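Local coordinates for uncharacterized protein (Bacteroides ovatus, PDB 3NQK) that is of unknown function but pairs an N-terminal E-set-like beta domain with a C-terminal beta-rich domain of the BT_3044-like family, at residues Gln11-Ile19 and Leu43-Ser54; Met210-Ile220 and Tyr275-Gly286. All coordinates share one frame; numbering follows the deposited sequence. Where two conformers were deposited one is given.

Contact 1 of 2, residues Gln11-Ile19 and Leu43-Ser54; sequences QYVSFKAPI and LPIIVSGSTVNS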
loop_
_atom_site.group_PDB
_atom_site.type_symbol
_atom_site.label_atom_id
_atom_site.label_comp_id
_atom_site.label_asym_id
_atom_site.label_seq_id
_atom_site.Cartn_x
_atom_site.Cartn_y
_atom_site.Cartn_z
ATOM N N GLN A 11 -7.820 26.719 11.393
ATOM C CA GLN A 11 -7.630 25.324 10.871
ATOM C C GLN A 11 -8.644 24.958 9.763
ATOM O O GLN A 11 -9.835 25.218 9.882
ATOM C CB GLN A 11 -7.716 24.318 12.004
ATOM C CG GLN A 11 -6.554 24.382 12.938
ATOM C CD GLN A 11 -6.524 23.228 13.894
ATOM O OE1 GLN A 11 -7.492 22.974 14.601
ATOM N NE2 GLN A 11 -5.400 22.520 13.934
ATOM N N TYR A 12 -8.147 24.285 8.730
ATOM C CA TYR A 12 -8.917 23.980 7.541
ATOM C C TYR A 12 -9.096 22.453 7.417
ATOM O O TYR A 12 -8.133 21.699 7.577
ATOM C CB TYR A 12 -8.168 24.550 6.310
ATOM C CG TYR A 12 -8.897 24.418 4.964
ATOM C CD1 TYR A 12 -10.022 25.206 4.667
ATOM C CD2 TYR A 12 -8.393 23.587 3.953
ATOM C CE1 TYR A 12 -10.674 25.109 3.416
ATOM C CE2 TYR A 12 -9.035 23.489 2.697
ATOM C CZ TYR A 12 -10.172 24.248 2.445
ATOM O OH TYR A 12 -10.794 24.152 1.224
ATOM N N VAL A 13 -10.332 22.008 7.153
ATOM C CA VAL A 13 -10.631 20.582 7.008
ATOM C C VAL A 13 -10.907 20.256 5.560
ATOM O O VAL A 13 -11.794 20.831 4.965
ATOM C CB VAL A 13 -11.863 20.190 7.818
ATOM C CG1 VAL A 13 -12.209 18.690 7.596
ATOM C CG2 VAL A 13 -11.644 20.480 9.277
ATOM N N SER A 14 -10.196 19.266 5.018
ATOM C CA SER A 14 -10.310 18.934 3.609
ATOM C C SER A 14 -10.049 17.456 3.308
ATOM O O SER A 14 -9.590 16.703 4.165
ATOM C CB SER A 14 -9.338 19.766 2.811
ATOM O OG SER A 14 -8.016 19.450 3.166
ATOM N N PHE A 15 -10.348 17.067 2.065
ATOM C CA PHE A 15 -10.147 15.707 1.587
ATOM C C PHE A 15 -8.757 15.567 1.020
ATOM O O PHE A 15 -8.217 16.516 0.462
ATOM C CB PHE A 15 -11.138 15.389 0.462
ATOM C CG PHE A 15 -12.589 15.468 0.870
ATOM C CD1 PHE A 15 -13.171 14.454 1.630
ATOM C CD2 PHE A 15 -13.397 16.483 0.399
ATOM C CE1 PHE A 15 -14.501 14.490 1.954
ATOM C CE2 PHE A 15 -14.738 16.522 0.721
ATOM C CZ PHE A 15 -15.290 15.525 1.506
ATOM N N LYS A 16 -8.183 14.372 1.118
ATOM C CA LYS A 16 -6.884 14.115 0.486
ATOM C C LYS A 16 -6.889 12.807 -0.295
ATOM O O LYS A 16 -6.604 11.733 0.250
ATOM C CB LYS A 16 -5.762 14.107 1.521
ATOM C CG LYS A 16 -4.475 14.769 1.034
ATOM C CD LYS A 16 -4.649 16.312 0.910
ATOM C CE LYS A 16 -3.307 17.021 0.666
ATOM N NZ LYS A 16 -2.562 16.449 -0.522
ATOM N N ALA A 17 -7.213 12.902 -1.576
ATOM C CA ALA A 17 -7.128 11.761 -2.459
ATOM C C ALA A 17 -5.641 11.392 -2.652
ATOM O O ALA A 17 -4.747 12.188 -2.309
ATOM C CB ALA A 17 -7.774 12.077 -3.786
ATOM N N PRO A 18 -5.373 10.178 -3.186
ATOM C CA PRO A 18 -3.988 9.722 -3.436
ATOM C C PRO A 18 -3.185 10.669 -4.357
ATOM O O PRO A 18 -1.993 10.878 -4.141
ATOM C CB PRO A 18 -4.181 8.350 -4.111
ATOM C CG PRO A 18 -5.550 7.894 -3.698
ATOM C CD PRO A 18 -6.373 9.131 -3.497
ATOM N N ILE A 19 -3.846 11.236 -5.359
ATOM C CA ILE A 19 -3.182 12.117 -6.307
ATOM C C ILE A 19 -3.905 13.446 -6.425
ATOM O O ILE A 19 -5.063 13.565 -6.052
ATOM C CB ILE A 19 -3.070 11.450 -7.724
ATOM C CG1 ILE A 19 -4.472 11.181 -8.322
ATOM C CG2 ILE A 19 -2.243 10.146 -7.633
ATOM C CD1 ILE A 19 -4.443 10.504 -9.714
ATOM N N LEU A 43 -11.319 7.410 1.600
ATOM C CA LEU A 43 -10.912 8.764 1.300
ATOM C C LEU A 43 -10.565 9.499 2.579
ATOM O O LEU A 43 -11.411 9.700 3.441
ATOM C CB LEU A 43 -12.035 9.494 0.582
ATOM C CG LEU A 43 -11.783 10.942 0.223
ATOM C CD1 LEU A 43 -10.559 11.058 -0.651
ATOM C CD2 LEU A 43 -13.018 11.512 -0.481
ATOM N N PRO A 44 -9.306 9.886 2.717
ATOM C CA PRO A 44 -8.884 10.550 3.915
ATOM C C PRO A 44 -9.468 11.935 4.082
ATOM O O PRO A 44 -9.533 12.712 3.122
ATOM C CB PRO A 44 -7.373 10.653 3.740
ATOM C CG PRO A 44 -7.021 9.554 2.861
ATOM C CD PRO A 44 -8.168 9.333 1.966
ATOM N N ILE A 45 -9.880 12.234 5.308
ATOM C CA ILE A 45 -10.278 13.561 5.686
ATOM C C ILE A 45 -9.196 14.094 6.633
ATOM O O ILE A 45 -8.840 13.436 7.618
ATOM C CB ILE A 45 -11.628 13.555 6.357
ATOM C CG1 ILE A 45 -12.688 13.049 5.370
ATOM C CG2 ILE A 45 -11.978 14.922 6.830
ATOM C CD1 ILE A 45 -14.052 12.958 5.956
ATOM N N ILE A 46 -8.650 15.257 6.289
ATOM C CA ILE A 46 -7.477 15.790 6.941
ATOM C C ILE A 46 -7.763 17.133 7.578
ATOM O O ILE A 46 -8.420 17.984 6.976
ATOM C CB ILE A 46 -6.320 15.961 5.904
ATOM C CG1 ILE A 46 -5.567 14.660 5.734
ATOM C CG2 ILE A 46 -5.369 17.004 6.328
ATOM C CD1 ILE A 46 -6.371 13.593 5.109
ATOM N N VAL A 47 -7.262 17.327 8.806
ATOM C CA VAL A 47 -7.373 18.612 9.495
ATOM C C VAL A 47 -6.013 19.298 9.509
ATOM O O VAL A 47 -5.157 18.980 10.326
ATOM C CB VAL A 47 -7.882 18.432 10.925
ATOM C CG1 VAL A 47 -8.054 19.782 11.610
ATOM C CG2 VAL A 47 -9.212 17.647 10.925
ATOM N N SER A 48 -5.825 20.236 8.590
ATOM C CA SER A 48 -4.529 20.910 8.410
ATOM C C SER A 48 -4.425 22.137 9.248
ATOM O O SER A 48 -5.367 22.925 9.326
ATOM C CB SER A 48 -4.324 21.302 6.937
ATOM O OG SER A 48 -4.082 20.154 6.120
ATOM N N GLY A 49 -3.253 22.346 9.838
ATOM C CA GLY A 49 -3.029 23.529 10.644
ATOM C C GLY A 49 -1.659 23.575 11.283
ATOM O O GLY A 49 -0.960 22.540 11.384
ATOM N N SER A 50 -1.260 24.792 11.692
ATOM C CA SER A 50 -0.006 25.012 12.416
ATOM C C SER A 50 -0.121 24.439 13.846
ATOM O O SER A 50 0.853 23.877 14.393
ATOM C CB SER A 50 0.327 26.518 12.472
ATOM N N THR A 51 -1.326 24.550 14.423
ATOM C CA THR A 51 -1.595 24.057 15.774
ATOM C C THR A 51 -2.114 22.625 15.760
ATOM O O THR A 51 -2.525 22.100 14.724
ATOM C CB THR A 51 -2.667 24.920 16.482
ATOM O OG1 THR A 51 -2.476 26.294 16.151
ATOM C CG2 THR A 51 -2.610 24.732 18.028
ATOM N N VAL A 52 -2.095 22.011 16.930
ATOM C CA VAL A 52 -2.713 20.732 17.142
ATOM C C VAL A 52 -4.235 20.918 17.217
ATOM O O VAL A 52 -4.732 21.812 17.927
ATOM C CB VAL A 52 -2.236 20.105 18.470
ATOM C CG1 VAL A 52 -2.870 18.753 18.676
ATOM C CG2 VAL A 52 -0.696 20.007 18.505
ATOM N N ASN A 53 -4.970 20.098 16.469
ATOM C CA ASN A 53 -6.434 20.108 16.528
ATOM C C ASN A 53 -6.898 19.906 17.967
ATOM O O ASN A 53 -6.684 18.845 18.549
ATOM C CB ASN A 53 -7.009 19.003 15.637
ATOM C CG ASN A 53 -8.515 18.865 15.774
ATOM O OD1 ASN A 53 -9.226 19.849 15.925
ATOM N ND2 ASN A 53 -9.006 17.633 15.698
ATOM N N SER A 54 -7.539 20.923 18.534
ATOM C CA SER A 54 -7.955 20.867 19.927
ATOM C C SER A 54 -9.470 20.711 20.093
ATOM O O SER A 54 -9.984 20.823 21.198
ATOM C CB SER A 54 -7.472 22.121 20.659
ATOM O OG SER A 54 -7.937 23.287 20.008
HETATM O O HOH W 1 -6.865 20.232 5.142
#
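Tyr-12 to Phe-15 runs antiparallel to Leu-43 to Ser-48, the strand axes 4.7 Å apart at 161°, with Tyr-12/Ser-48 and Ser-14/Ile-46 as hydrogen-bonded pairs and Val-13/Val-47 and Phe-15/Ile-45 as non-hydrogen-bonded ones. Ile-46 N reaches Ser-14 O at 2.7 Å, nearly straight at 172°, and Lys-16 N extends the pairing to Pro-44 O just past the strand. On the Val-13 face, CG1 of Val-13 meets Ile-45 CG2 (3.9 Å) while its CG2 turns to Val-47 CG2. Phe-15 has CG anti to its carbonyl carbon (chi1 -61°), which lays the ring alongside Ile-45; its CD1 meets Leu-43 CD2 at 3.6 Å, the leucine crossing at about a right angle. This face packs on strands 57-63 and 125-133, through Ile-61 and Ile-131 among others. On the Ser-14 face, Ile-46 CD1 touches Lys-16 CB (3.7 Å), and Met-257 of the second subunit packs on Ile-46. One water donates to Tyr-12 O (3.1 Å) and is hydrogen-bonded to Ser-48 OG. The chemistry is thus two-sided: an apolar face built into a beta sandwich, and a mixed face that combines bound water with a subunit contact.

Contact 2 of 2, residues Met210-Ile220 and Tyr275-Gly286; sequences MDKDMRKKYKI and YDFQDFTYGGSG
The Tyr-218 ring has Gln-278 O at its edge, in plane, 3.3 Å from CE1, and Thr-281 OG1 also near its plane on the edge that carries CE2. Its hydroxyl lies over one face of the Phe-280 ring, 3.3 Å above the plane and offset toward the rim; Thr-281 CG2 shares that face, and Lys-217 CD comes to the ring's edge. The Tyr-218 and Phe-280 planes are inclined at 43°, neither stacked nor perpendicular. Ile-220 CD1, from strand 219-224, sits over one face of Tyr-275, earlier on strand 264-279, 4.0 Å from the ring centroid, a CH-pi contact; Tyr-275 OH is hydrogen-bonded to Gly-204 N.

Two hydrogen bonds hold the Tyr-218 hydroxyl. Phe-280 N donates to Tyr-218 OH at 2.9 Å (155°), and Thr-281 OG1 lies 2.8 Å from the same oxygen, with either hydroxyl able to donate. Thr-281 keeps OG1 between its backbone N and carbonyl carbon (chi1 62°), which presents this oxygen to Tyr-218, while in the conformer given its CG2 lies near CG of selenomethionine Met-214. Behind this, Asp-279 OD1 accepts from Thr-281 N at 2.9 Å, nearly straight, and so helps position the threonine as a second-shell residue.

On the other segment, Arg-215 grips Met-210 O side-on through NE and NH2, tying the residue before the N-cap to Arg-215 in the helix. Asp-211 is that N-cap, with a weak bond from Asp-213 N. The Asp-279 to Thr-281 bond defines an Asx turn, which leads into a type I beta turn from Thr-281 to Gly-284: a short helical connection is thereby docked, largely through the buried Tyr-218, on the turn-rich exit of strand 264-279 in the antiparallel C-terminal domain.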
loop_
_atom_site.group_PDB
_atom_site.type_symbol
_atom_site.label_atom_id
_atom_site.label_comp_id
_atom_site.label_asym_id
_atom_site.label_seq_id
_atom_site.Cartn_x
_atom_site.Cartn_y
_atom_site.Cartn_z
HETATM N N MSE A 210 -18.557 10.526 -28.883
HETATM C CA MSE A 210 -19.686 10.817 -29.747
HETATM C C MSE A 210 -20.982 10.842 -28.950
HETATM O O MSE A 210 -21.035 10.352 -27.849
HETATM C CB MSE A 210 -19.740 9.736 -30.846
HETATM C CG MSE A 210 -21.109 9.287 -31.281
HETATM SE SE MSE A 210 -20.990 7.746 -32.460
HETATM C CE MSE A 210 -19.930 8.577 -33.860
ATOM N N ASP A 211 -22.010 11.462 -29.509
ATOM C CA ASP A 211 -23.362 11.437 -28.922
ATOM C C ASP A 211 -23.609 10.087 -28.220
ATOM O O ASP A 211 -23.454 9.038 -28.826
ATOM C CB ASP A 211 -24.401 11.666 -30.039
ATOM C CG ASP A 211 -25.823 11.858 -29.512
ATOM O OD1 ASP A 211 -26.269 11.056 -28.657
ATOM O OD2 ASP A 211 -26.524 12.753 -30.036
ATOM N N LYS A 212 -24.027 10.127 -26.957
ATOM C CA LYS A 212 -24.174 8.892 -26.153
ATOM C C LYS A 212 -25.218 7.951 -26.701
ATOM O O LYS A 212 -24.995 6.758 -26.771
ATOM C CB LYS A 212 -24.509 9.224 -24.697
ATOM C CG LYS A 212 -23.320 9.774 -23.875
ATOM C CD LYS A 212 -23.788 10.358 -22.522
ATOM C CE LYS A 212 -22.656 11.075 -21.791
ATOM N NZ LYS A 212 -23.172 11.978 -20.705
ATOM N N ASP A 213 -26.368 8.480 -27.078
ATOM C CA ASP A 213 -27.457 7.626 -27.573
ATOM C C ASP A 213 -27.010 6.753 -28.749
ATOM O O ASP A 213 -27.498 5.631 -28.925
ATOM C CB ASP A 213 -28.672 8.466 -27.977
ATOM C CG ASP A 213 -29.542 8.826 -26.802
ATOM O OD1 ASP A 213 -29.534 8.070 -25.792
ATOM O OD2 ASP A 213 -30.270 9.840 -26.900
HETATM N N MSE A 214 -26.076 7.257 -29.530
HETATM C CA MSE A 214 -25.566 6.519 -30.667
HETATM C C MSE A 214 -24.340 5.703 -30.323
HETATM O O MSE A 214 -24.198 4.559 -30.770
HETATM C CB MSE A 214 -25.245 7.472 -31.789
HETATM C CG MSE A 214 -26.452 7.886 -32.534
HETATM SE SE MSE A 214 -26.289 9.595 -33.279
HETATM C CE MSE A 214 -27.762 9.428 -34.561
ATOM N N ARG A 215 -23.464 6.244 -29.489
ATOM C CA ARG A 215 -22.221 5.520 -29.215
ATOM C C ARG A 215 -22.477 4.187 -28.495
ATOM O O ARG A 215 -21.790 3.212 -28.747
ATOM C CB ARG A 215 -21.160 6.405 -28.498
ATOM C CG ARG A 215 -20.997 6.190 -27.050
ATOM C CD ARG A 215 -19.684 6.832 -26.539
ATOM N NE ARG A 215 -19.764 8.300 -26.443
ATOM C CZ ARG A 215 -19.621 9.005 -25.311
ATOM N NH1 ARG A 215 -19.351 8.400 -24.155
ATOM N NH2 ARG A 215 -19.695 10.327 -25.350
ATOM N N LYS A 216 -23.526 4.118 -27.693
ATOM C CA LYS A 216 -23.809 2.894 -26.972
ATOM C C LYS A 216 -24.091 1.752 -27.937
ATOM O O LYS A 216 -23.825 0.596 -27.636
ATOM C CB LYS A 216 -24.981 3.074 -25.953
ATOM C CG LYS A 216 -26.385 3.336 -26.544
ATOM C CD LYS A 216 -27.472 3.423 -25.388
ATOM C CE LYS A 216 -28.828 4.009 -25.885
ATOM N N LYS A 217 -24.548 2.088 -29.125
ATOM C CA LYS A 217 -24.908 1.076 -30.097
ATOM C C LYS A 217 -23.707 0.315 -30.658
ATOM O O LYS A 217 -23.855 -0.784 -31.131
ATOM C CB LYS A 217 -25.755 1.703 -31.216
ATOM C CG LYS A 217 -27.214 2.012 -30.742
ATOM C CD LYS A 217 -28.088 2.667 -31.810
ATOM C CE LYS A 217 -29.572 2.731 -31.354
ATOM N NZ LYS A 217 -30.084 1.374 -30.879
ATOM N N TYR A 218 -22.509 0.861 -30.491
ATOM C CA TYR A 218 -21.297 0.244 -31.037
ATOM C C TYR A 218 -20.449 -0.501 -29.997
ATOM O O TYR A 218 -19.327 -0.908 -30.296
ATOM C CB TYR A 218 -20.444 1.307 -31.733
ATOM C CG TYR A 218 -21.149 1.974 -32.906
ATOM C CD1 TYR A 218 -21.215 1.357 -34.143
ATOM C CD2 TYR A 218 -21.751 3.199 -32.763
ATOM C CE1 TYR A 218 -21.862 1.955 -35.203
ATOM C CE2 TYR A 218 -22.396 3.815 -33.830
ATOM C CZ TYR A 218 -22.464 3.188 -35.031
ATOM O OH TYR A 218 -23.129 3.804 -36.091
ATOM N N LYS A 219 -20.997 -0.731 -28.804
ATOM C CA LYS A 219 -20.257 -1.477 -27.756
ATOM C C LYS A 219 -20.039 -2.932 -28.162
ATOM O O LYS A 219 -20.951 -3.584 -28.642
ATOM C CB LYS A 219 -21.016 -1.440 -26.407
ATOM C CG LYS A 219 -21.081 -0.048 -25.735
ATOM C CD LYS A 219 -22.202 0.040 -24.650
ATOM C CE LYS A 219 -21.663 -0.019 -23.229
ATOM N NZ LYS A 219 -22.730 0.284 -22.217
ATOM N N ILE A 220 -18.825 -3.430 -27.955
ATOM C CA ILE A 220 -18.520 -4.840 -28.160
ATOM C C ILE A 220 -18.074 -5.430 -26.828
ATOM O O ILE A 220 -17.054 -5.031 -26.291
ATOM C CB ILE A 220 -17.374 -5.037 -29.166
ATOM C CG1 ILE A 220 -17.659 -4.313 -30.465
ATOM C CG2 ILE A 220 -17.152 -6.519 -29.432
ATOM C CD1 ILE A 220 -16.549 -4.434 -31.455
ATOM N N TYR A 275 -13.156 -8.662 -37.136
ATOM C CA TYR A 275 -14.625 -8.592 -37.259
ATOM C C TYR A 275 -15.095 -7.582 -38.281
ATOM O O TYR A 275 -14.332 -6.747 -38.748
ATOM C CB TYR A 275 -15.264 -8.274 -35.899
ATOM C CG TYR A 275 -14.860 -6.927 -35.287
ATOM C CD1 TYR A 275 -15.462 -5.745 -35.682
ATOM C CD2 TYR A 275 -13.934 -6.867 -34.261
ATOM C CE1 TYR A 275 -15.101 -4.512 -35.092
ATOM C CE2 TYR A 275 -13.572 -5.669 -33.676
ATOM C CZ TYR A 275 -14.157 -4.494 -34.083
ATOM O OH TYR A 275 -13.779 -3.295 -33.466
ATOM N N ASP A 276 -16.368 -7.670 -38.620
ATOM C CA ASP A 276 -17.009 -6.689 -39.472
ATOM C C ASP A 276 -18.016 -5.937 -38.660
ATOM O O ASP A 276 -18.601 -6.498 -37.728
ATOM C CB ASP A 276 -17.760 -7.375 -40.624
ATOM C CG ASP A 276 -16.848 -7.864 -41.723
ATOM O OD1 ASP A 276 -15.742 -7.301 -41.889
ATOM O OD2 ASP A 276 -17.273 -8.787 -42.465
ATOM N N PHE A 277 -18.262 -4.679 -39.039
ATOM C CA PHE A 277 -19.398 -3.916 -38.517
ATOM C C PHE A 277 -19.701 -2.752 -39.421
ATOM O O PHE A 277 -18.959 -2.468 -40.349
ATOM C CB PHE A 277 -19.128 -3.427 -37.111
ATOM C CG PHE A 277 -18.363 -2.152 -37.047
ATOM C CD1 PHE A 277 -16.989 -2.145 -37.213
ATOM C CD2 PHE A 277 -19.003 -0.961 -36.739
ATOM C CE1 PHE A 277 -16.263 -0.954 -37.121
ATOM C CE2 PHE A 277 -18.286 0.237 -36.658
ATOM C CZ PHE A 277 -16.920 0.236 -36.847
ATOM N N GLN A 278 -20.813 -2.089 -39.160
ATOM C CA GLN A 278 -21.251 -0.949 -39.972
ATOM C C GLN A 278 -21.441 0.251 -39.105
ATOM O O GLN A 278 -21.946 0.133 -37.983
ATOM C CB GLN A 278 -22.585 -1.258 -40.648
ATOM C CG GLN A 278 -22.546 -2.436 -41.552
ATOM C CD GLN A 278 -23.820 -2.601 -42.358
ATOM O OE1 GLN A 278 -24.896 -2.077 -41.991
ATOM N NE2 GLN A 278 -23.718 -3.324 -43.456
ATOM N N ASP A 279 -21.089 1.424 -39.642
ATOM C CA ASP A 279 -21.326 2.693 -38.969
ATOM C C ASP A 279 -22.497 3.307 -39.654
ATOM O O ASP A 279 -22.456 3.562 -40.848
ATOM C CB ASP A 279 -20.088 3.606 -39.065
ATOM C CG ASP A 279 -20.339 5.022 -38.521
ATOM O OD1 ASP A 279 -21.510 5.397 -38.336
ATOM O OD2 ASP A 279 -19.357 5.775 -38.341
ATOM N N PHE A 280 -23.569 3.511 -38.907
ATOM C CA PHE A 280 -24.818 3.975 -39.487
ATOM C C PHE A 280 -25.309 5.247 -38.814
ATOM O O PHE A 280 -26.483 5.596 -38.915
ATOM C CB PHE A 280 -25.868 2.884 -39.363
ATOM C CG PHE A 280 -26.165 2.498 -37.955
ATOM C CD1 PHE A 280 -25.353 1.608 -37.285
ATOM C CD2 PHE A 280 -27.257 3.031 -37.291
ATOM C CE1 PHE A 280 -25.625 1.248 -35.986
ATOM C CE2 PHE A 280 -27.534 2.675 -35.985
ATOM C CZ PHE A 280 -26.717 1.782 -35.334
ATOM N N THR A 281 -24.398 5.960 -38.164
ATOM C CA THR A 281 -24.755 7.150 -37.417
ATOM C C THR A 281 -23.827 8.317 -37.721
ATOM O O THR A 281 -23.821 9.300 -37.010
ATOM C CB THR A 281 -24.703 6.862 -35.908
ATOM O OG1 THR A 281 -23.364 6.496 -35.526
ATOM C CG2 THR A 281 -25.628 5.748 -35.570
ATOM N N TYR A 282 -23.078 8.218 -38.804
ATOM C CA TYR A 282 -22.057 9.230 -39.123
ATOM C C TYR A 282 -22.680 10.528 -39.664
ATOM O O TYR A 282 -22.017 11.565 -39.732
ATOM C CB TYR A 282 -21.007 8.661 -40.117
ATOM C CG TYR A 282 -21.587 8.224 -41.450
ATOM C CD1 TYR A 282 -21.761 9.126 -42.480
ATOM C CD2 TYR A 282 -21.952 6.909 -41.671
ATOM C CE1 TYR A 282 -22.278 8.730 -43.696
ATOM C CE2 TYR A 282 -22.467 6.508 -42.879
ATOM C CZ TYR A 282 -22.640 7.431 -43.885
ATOM O OH TYR A 282 -23.190 7.049 -45.090
ATOM N N GLY A 283 -23.961 10.471 -40.008
ATOM C CA GLY A 283 -24.661 11.636 -40.543
ATOM C C GLY A 283 -25.221 12.530 -39.465
ATOM O O GLY A 283 -25.678 13.641 -39.740
ATOM N N GLY A 284 -25.180 12.054 -38.230
ATOM C CA GLY A 284 -25.725 12.794 -37.120
ATOM C C GLY A 284 -26.995 12.159 -36.611
ATOM O O GLY A 284 -27.516 11.192 -37.206
ATOM N N SER A 285 -27.519 12.722 -35.526
ATOM C CA SER A 285 -28.690 12.171 -34.847
ATOM C C SER A 285 -29.970 12.343 -35.669
ATOM O O SER A 285 -30.193 13.394 -36.292
ATOM C CB SER A 285 -28.855 12.823 -33.465
ATOM O OG SER A 285 -29.678 12.034 -32.629
ATOM N N GLY A 286 -30.773 11.278 -35.712
ATOM C CA GLY A 286 -32.074 11.313 -36.355
ATOM C C GLY A 286 -32.048 11.385 -37.875
ATOM O O GLY A 286 -33.045 11.772 -38.499
#

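In the fold
Contact 1 and contact 2 lie on opposite sides of the chain's centre, with their own centres 46 Å apart and their nearest atoms about 21 Å apart, so neither touches the other. Both segments of contact 1 (11-19 and 43-54) precede those of contact 2 (210-220 and 275-286), and the two contacts belong to different sequence families, DUF4973 and BT_3044-like. Contact 1 joins neighbouring strands through backbone bonds and approaches the second subunit; contact 2 joins a helical connection to a strand end mainly through side chains and is made within one subunit. With the function unknown, neither contact can be tied to an active site.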